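Putative lipoprotein (Bacteroides ovatus, PDB 3OQQ) is of unknown function but is probably an extracellular, lipid-anchored protein that binds calcium ions. Local coordinates at residues Ala72-Ala77 with Ala104-Ala109; Glu265-Thr270 with Val303-Lys308. All coordinates share one frame; numbering follows the deposited sequence.

Contact 1: residues Ala72-Ala77 with Ala104-Ala109; sequences ATKEFA and ALPEDA
Phe76 lies across from Ala104, and Lys74 across from Pro106, where residues 72-77 and 104-109 run in opposite directions. The CA atoms of Lys74 and Pro106 are 8.2 Å apart, and those of Phe76 and Ala104 are 9.2 Å apart. In this antiparallel beta sheet, strand 96-104 runs out into a loop beside its partner, strand 71-80. Residues 72-77 belong to strand 71-80, which lies between strands 59-65 and 96-104, antiparallel to both. The loop makes a type I beta turn from Pro106 to Ala109, closed by a bond from Ala109 N to Pro106 O. Tyr64 helps to hold this turn: Pro106 packs on it, and its OH bonds to Asp108 OD1.

Lys74 is exposed and touches the loop through its aliphatic chain. CG is anti to the backbone N (chi1 -165°), and the extended chain carries CD out to the proline ring, 3.9 Å from Pro106 CG. The two side chains slide past each other in opposite directions. The Phe76 ring meets backbone. Ala104 N lies off the ring plane, 3.6 Å from Phe76 CZ. Ala104 O sits at the ring edge, 3.4 Å from Phe76 CZ.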
loop_
_atom_site.group_PDB
_atom_site.type_symbol
_atom_site.label_atom_id
_atom_site.label_comp_id
_atom_site.label_asym_id
_atom_site.label_seq_id
_atom_site.Cartn_x
_atom_site.Cartn_y
_atom_site.Cartn_z
ATOM N N ALA A 72 -18.625 10.826 19.063
ATOM C CA ALA A 72 -18.256 12.214 18.879
ATOM C C ALA A 72 -16.939 12.304 18.187
ATOM O O ALA A 72 -16.194 11.323 18.150
ATOM C CB ALA A 72 -18.200 12.921 20.228
ATOM N N THR A 73 -16.637 13.482 17.644
ATOM C CA THR A 73 -15.387 13.750 16.967
ATOM C C THR A 73 -14.701 14.940 17.593
ATOM O O THR A 73 -15.353 15.933 17.891
ATOM C CB THR A 73 -15.647 13.994 15.473
ATOM O OG1 THR A 73 -16.450 12.928 14.984
ATOM C CG2 THR A 73 -14.354 14.077 14.649
ATOM N N LYS A 74 -13.378 14.850 17.767
ATOM C CA LYS A 74 -12.570 15.976 18.210
ATOM C C LYS A 74 -11.429 16.182 17.215
ATOM O O LYS A 74 -10.745 15.229 16.839
ATOM C CB LYS A 74 -12.037 15.842 19.643
ATOM C CG LYS A 74 -11.524 17.197 20.141
ATOM C CD LYS A 74 -10.794 17.166 21.455
ATOM C CE LYS A 74 -10.244 18.546 21.754
ATOM N NZ LYS A 74 -9.592 18.601 23.082
ATOM N N GLU A 75 -11.253 17.428 16.784
ATOM C CA GLU A 75 -10.228 17.850 15.845
ATOM C C GLU A 75 -8.911 18.117 16.581
ATOM O O GLU A 75 -8.905 18.740 17.647
ATOM C CB GLU A 75 -10.722 19.106 15.120
ATOM C CG GLU A 75 -9.919 19.523 13.902
ATOM C CD GLU A 75 -10.511 20.742 13.214
ATOM O OE1 GLU A 75 -10.366 21.860 13.758
ATOM O OE2 GLU A 75 -11.135 20.577 12.141
ATOM N N PHE A 76 -7.800 17.639 16.007
ATOM C CA PHE A 76 -6.452 17.823 16.548
ATOM C C PHE A 76 -5.506 18.340 15.490
ATOM O O PHE A 76 -5.468 17.820 14.375
ATOM C CB PHE A 76 -5.905 16.507 17.125
ATOM C CG PHE A 76 -6.535 16.102 18.434
ATOM C CD1 PHE A 76 -6.040 16.584 19.639
ATOM C CD2 PHE A 76 -7.644 15.263 18.459
ATOM C CE1 PHE A 76 -6.633 16.218 20.847
ATOM C CE2 PHE A 76 -8.221 14.882 19.667
ATOM C CZ PHE A 76 -7.710 15.356 20.853
ATOM N N ALA A 77 -4.724 19.359 15.847
ATOM C CA ALA A 77 -3.721 19.940 14.960
ATOM C C ALA A 77 -2.521 19.009 14.888
ATOM O O ALA A 77 -2.218 18.318 15.863
ATOM C CB ALA A 77 -3.301 21.319 15.472
ATOM N N ALA A 104 -5.922 13.730 23.557
ATOM C CA ALA A 104 -6.461 13.952 24.898
ATOM C C ALA A 104 -7.928 13.625 24.853
ATOM O O ALA A 104 -8.605 13.904 23.849
ATOM C CB ALA A 104 -6.227 15.392 25.358
ATOM N N LEU A 105 -8.405 12.979 25.902
ATOM C CA LEU A 105 -9.796 12.565 26.020
ATOM C C LEU A 105 -10.691 13.678 26.595
ATOM O O LEU A 105 -10.501 14.083 27.752
ATOM C CB LEU A 105 -9.871 11.319 26.916
ATOM C CG LEU A 105 -10.527 10.063 26.402
ATOM C CD1 LEU A 105 -10.027 9.677 25.017
ATOM C CD2 LEU A 105 -10.296 8.938 27.365
ATOM N N PRO A 106 -11.727 14.132 25.824
ATOM C CA PRO A 106 -12.681 15.120 26.364
ATOM C C PRO A 106 -13.397 14.557 27.591
ATOM O O PRO A 106 -13.414 13.342 27.783
ATOM C CB PRO A 106 -13.650 15.338 25.190
ATOM C CG PRO A 106 -12.862 14.955 23.987
ATOM C CD PRO A 106 -12.102 13.756 24.446
ATOM N N GLU A 107 -13.963 15.425 28.427
ATOM C CA GLU A 107 -14.610 15.018 29.680
ATOM C C GLU A 107 -15.896 14.185 29.487
ATOM O O GLU A 107 -16.307 13.502 30.424
ATOM C CB GLU A 107 -14.917 16.248 30.552
ATOM C CG GLU A 107 -13.696 16.861 31.231
ATOM C CD GLU A 107 -12.865 15.984 32.154
ATOM O OE1 GLU A 107 -13.428 15.063 32.792
ATOM O OE2 GLU A 107 -11.643 16.236 32.254
ATOM N N ASP A 108 -16.529 14.253 28.305
ATOM C CA ASP A 108 -17.732 13.478 28.010
ATOM C C ASP A 108 -17.398 12.112 27.338
ATOM O O ASP A 108 -18.302 11.419 26.878
ATOM C CB ASP A 108 -18.682 14.306 27.122
ATOM C CG ASP A 108 -18.161 14.633 25.736
ATOM O OD1 ASP A 108 -16.954 14.433 25.483
ATOM O OD2 ASP A 108 -18.958 15.025 24.898
ATOM N N ALA A 109 -16.112 11.727 27.287
ATOM C CA ALA A 109 -15.701 10.473 26.665
ATOM C C ALA A 109 -15.859 9.296 27.610
ATOM O O ALA A 109 -15.875 9.488 28.841
ATOM C CB ALA A 109 -14.254 10.568 26.223
#

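Contact 2: residues Glu265-Thr270 with Val303-Lys308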
loop_
_atom_site.group_PDB
_atom_site.type_symbol
_atom_site.label_atom_id
_atom_site.label_comp_id
_atom_site.label_asym_id
_atom_site.label_seq_id
_atom_site.Cartn_x
_atom_site.Cartn_y
_atom_site.Cartn_z
ATOM N N GLU A 265 16.710 -8.306 2.274
ATOM C CA GLU A 265 16.040 -6.987 2.316
ATOM C C GLU A 265 14.720 -6.992 3.100
ATOM O O GLU A 265 14.175 -5.925 3.393
ATOM C CB GLU A 265 15.778 -6.472 0.884
ATOM C CG GLU A 265 14.901 -7.394 0.041
ATOM C CD GLU A 265 15.625 -8.414 -0.808
ATOM O OE1 GLU A 265 16.634 -8.993 -0.342
ATOM O OE2 GLU A 265 15.178 -8.629 -1.957
ATOM N N GLY A 266 14.204 -8.173 3.409
ATOM C CA GLY A 266 12.943 -8.283 4.130
ATOM C C GLY A 266 12.042 -9.291 3.457
ATOM O O GLY A 266 12.534 -10.110 2.675
ATOM N N THR A 267 10.725 -9.253 3.767
ATOM C CA THR A 267 9.723 -10.185 3.191
ATOM C C THR A 267 9.400 -9.780 1.744
ATOM O O THR A 267 9.043 -8.623 1.483
ATOM C CB THR A 267 8.463 -10.235 4.081
ATOM O OG1 THR A 267 8.872 -10.541 5.415
ATOM C CG2 THR A 267 7.439 -11.286 3.606
ATOM N N VAL A 268 9.532 -10.717 0.800
ATOM C CA VAL A 268 9.248 -10.385 -0.612
ATOM C C VAL A 268 7.932 -11.079 -1.021
ATOM O O VAL A 268 7.844 -12.302 -0.987
ATOM C CB VAL A 268 10.428 -10.727 -1.560
ATOM C CG1 VAL A 268 10.066 -10.453 -3.026
ATOM C CG2 VAL A 268 11.697 -9.973 -1.147
ATOM N N ILE A 269 6.917 -10.272 -1.385
ATOM C CA ILE A 269 5.583 -10.735 -1.741
ATOM C C ILE A 269 5.323 -10.489 -3.221
ATOM O O ILE A 269 5.443 -9.355 -3.683
ATOM C CB ILE A 269 4.513 -10.019 -0.837
ATOM C CG1 ILE A 269 4.781 -10.348 0.656
ATOM C CG2 ILE A 269 3.058 -10.423 -1.239
ATOM C CD1 ILE A 269 3.986 -9.578 1.665
ATOM N N THR A 270 4.936 -11.545 -3.963
ATOM C CA THR A 270 4.608 -11.368 -5.384
ATOM C C THR A 270 3.253 -11.995 -5.733
ATOM O O THR A 270 2.931 -13.090 -5.272
ATOM C CB THR A 270 5.686 -11.926 -6.310
ATOM O OG1 THR A 270 5.855 -13.304 -6.024
ATOM C CG2 THR A 270 7.022 -11.184 -6.200
ATOM N N VAL A 303 -2.098 -11.220 2.795
ATOM C CA VAL A 303 -0.988 -11.789 3.565
ATOM C C VAL A 303 -1.071 -11.349 5.008
ATOM O O VAL A 303 -1.116 -10.157 5.309
ATOM C CB VAL A 303 0.398 -11.413 2.969
ATOM C CG1 VAL A 303 1.534 -12.092 3.753
ATOM C CG2 VAL A 303 0.492 -11.764 1.482
ATOM N N ARG A 304 -1.098 -12.330 5.899
ATOM C CA ARG A 304 -1.038 -12.111 7.332
ATOM C C ARG A 304 0.311 -12.630 7.815
ATOM O O ARG A 304 0.635 -13.804 7.598
ATOM C CB ARG A 304 -2.206 -12.817 8.033
ATOM C CG ARG A 304 -2.301 -12.527 9.522
ATOM C CD ARG A 304 -3.436 -13.314 10.111
ATOM N NE ARG A 304 -3.470 -13.244 11.572
ATOM C CZ ARG A 304 -3.813 -14.262 12.351
ATOM N NH1 ARG A 304 -4.122 -15.438 11.821
ATOM N NH2 ARG A 304 -3.837 -14.117 13.670
ATOM N N LEU A 305 1.128 -11.752 8.394
ATOM C CA LEU A 305 2.434 -12.147 8.941
ATOM C C LEU A 305 2.377 -11.994 10.449
ATOM O O LEU A 305 2.115 -10.892 10.927
ATOM C CB LEU A 305 3.590 -11.321 8.356
ATOM C CG LEU A 305 3.671 -11.227 6.836
ATOM C CD1 LEU A 305 4.609 -10.164 6.446
ATOM C CD2 LEU A 305 4.120 -12.534 6.205
ATOM N N ILE A 306 2.554 -13.106 11.189
ATOM C CA ILE A 306 2.467 -13.118 12.651
ATOM C C ILE A 306 3.883 -13.084 13.189
ATOM O O ILE A 306 4.710 -13.966 12.864
ATOM C CB ILE A 306 1.627 -14.321 13.182
ATOM C CG1 ILE A 306 0.200 -14.296 12.583
ATOM C CG2 ILE A 306 1.529 -14.321 14.718
ATOM C CD1 ILE A 306 -0.074 -15.406 11.560
ATOM N N GLY A 307 4.162 -12.041 13.968
ATOM C CA GLY A 307 5.477 -11.839 14.557
ATOM C C GLY A 307 5.856 -12.882 15.590
ATOM O O GLY A 307 4.983 -13.435 16.264
ATOM N N LYS A 308 7.171 -13.160 15.710
ATOM C CA LYS A 308 7.742 -14.097 16.675
ATOM C C LYS A 308 7.405 -13.644 18.086
ATOM O O LYS A 308 7.486 -12.451 18.408
ATOM C CB LYS A 308 9.278 -14.187 16.533
ATOM C CG LYS A 308 9.779 -15.083 15.427
ATOM C CD LYS A 308 10.268 -16.421 15.949
ATOM C CE LYS A 308 11.128 -17.146 14.940
ATOM N NZ LYS A 308 10.369 -17.547 13.720
#
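Two beta sheets pack face to face here, and Ile269 and Val303 meet between them. Strand 266-272 belongs to a six-stranded antiparallel sheet, in which it lies between strands 253-263 and 190-198. Strand 298-307 belongs to the facing layer and pairs with strands 173-184 and 205-215. The two segments run in opposite directions. Their CA atoms are 8.5 Å apart at Ile269 and Val303, and 9.5 Å apart at Thr267 and Leu305.

Ile269 and Val303 reach toward each other tip to tip. Ile269 CG2 is 4.0 Å from Val303 CG2. Ile269 CD1 is 4.1 Å from both CG1 and CG2 of Val303, so it faces the fork of the valine. With CG1 of Ile269 beside the backbone N (chi1 -60°), CG2 is anti to that N and CD1 is carried to the fork, and both branches meet Val303.

This is the core of a beta sandwich, built from branched apolar side chains. Leu197, Leu178 and Val259 add to the packing around the pair.

Thr267 joins the core through its methyl group. CG2 is anti to the backbone N (chi1 -54° for OG1) and meets Leu305 CD1 tip to tip at 4.2 Å. OG1 of this buried threonine is satisfied by Leu200 O. Leu305 also packs on Leu176 and Ile208. Arg304 turns to the other face of its strand, where NH2 forms a salt bridge with Glu175 OE2. There Ile306 CD1 lies 3.9 Å above the guanidinium plane of Arg304, offset toward its rim.

How the contacts relate
Contacts 1 and 2 lie in separate parts of the chain and do not touch. Their centres are 36 Å apart, and their nearest atoms about 27 Å. Contact 1 closes before contact 2 opens along the sequence. Contact 1 is at the surface, with its centre 29 Å from the centre of the chain. Contact 2 is buried, 14 Å from that centre. The first joins a strand to a loop; the second joins two sheets. No active site is known. None of the calcium ligands belongs to either contact, but Asn114 and Asp117 follow residues 104-109 in the same loop, before strand 122-131, and bind a calcium ion with Gln164.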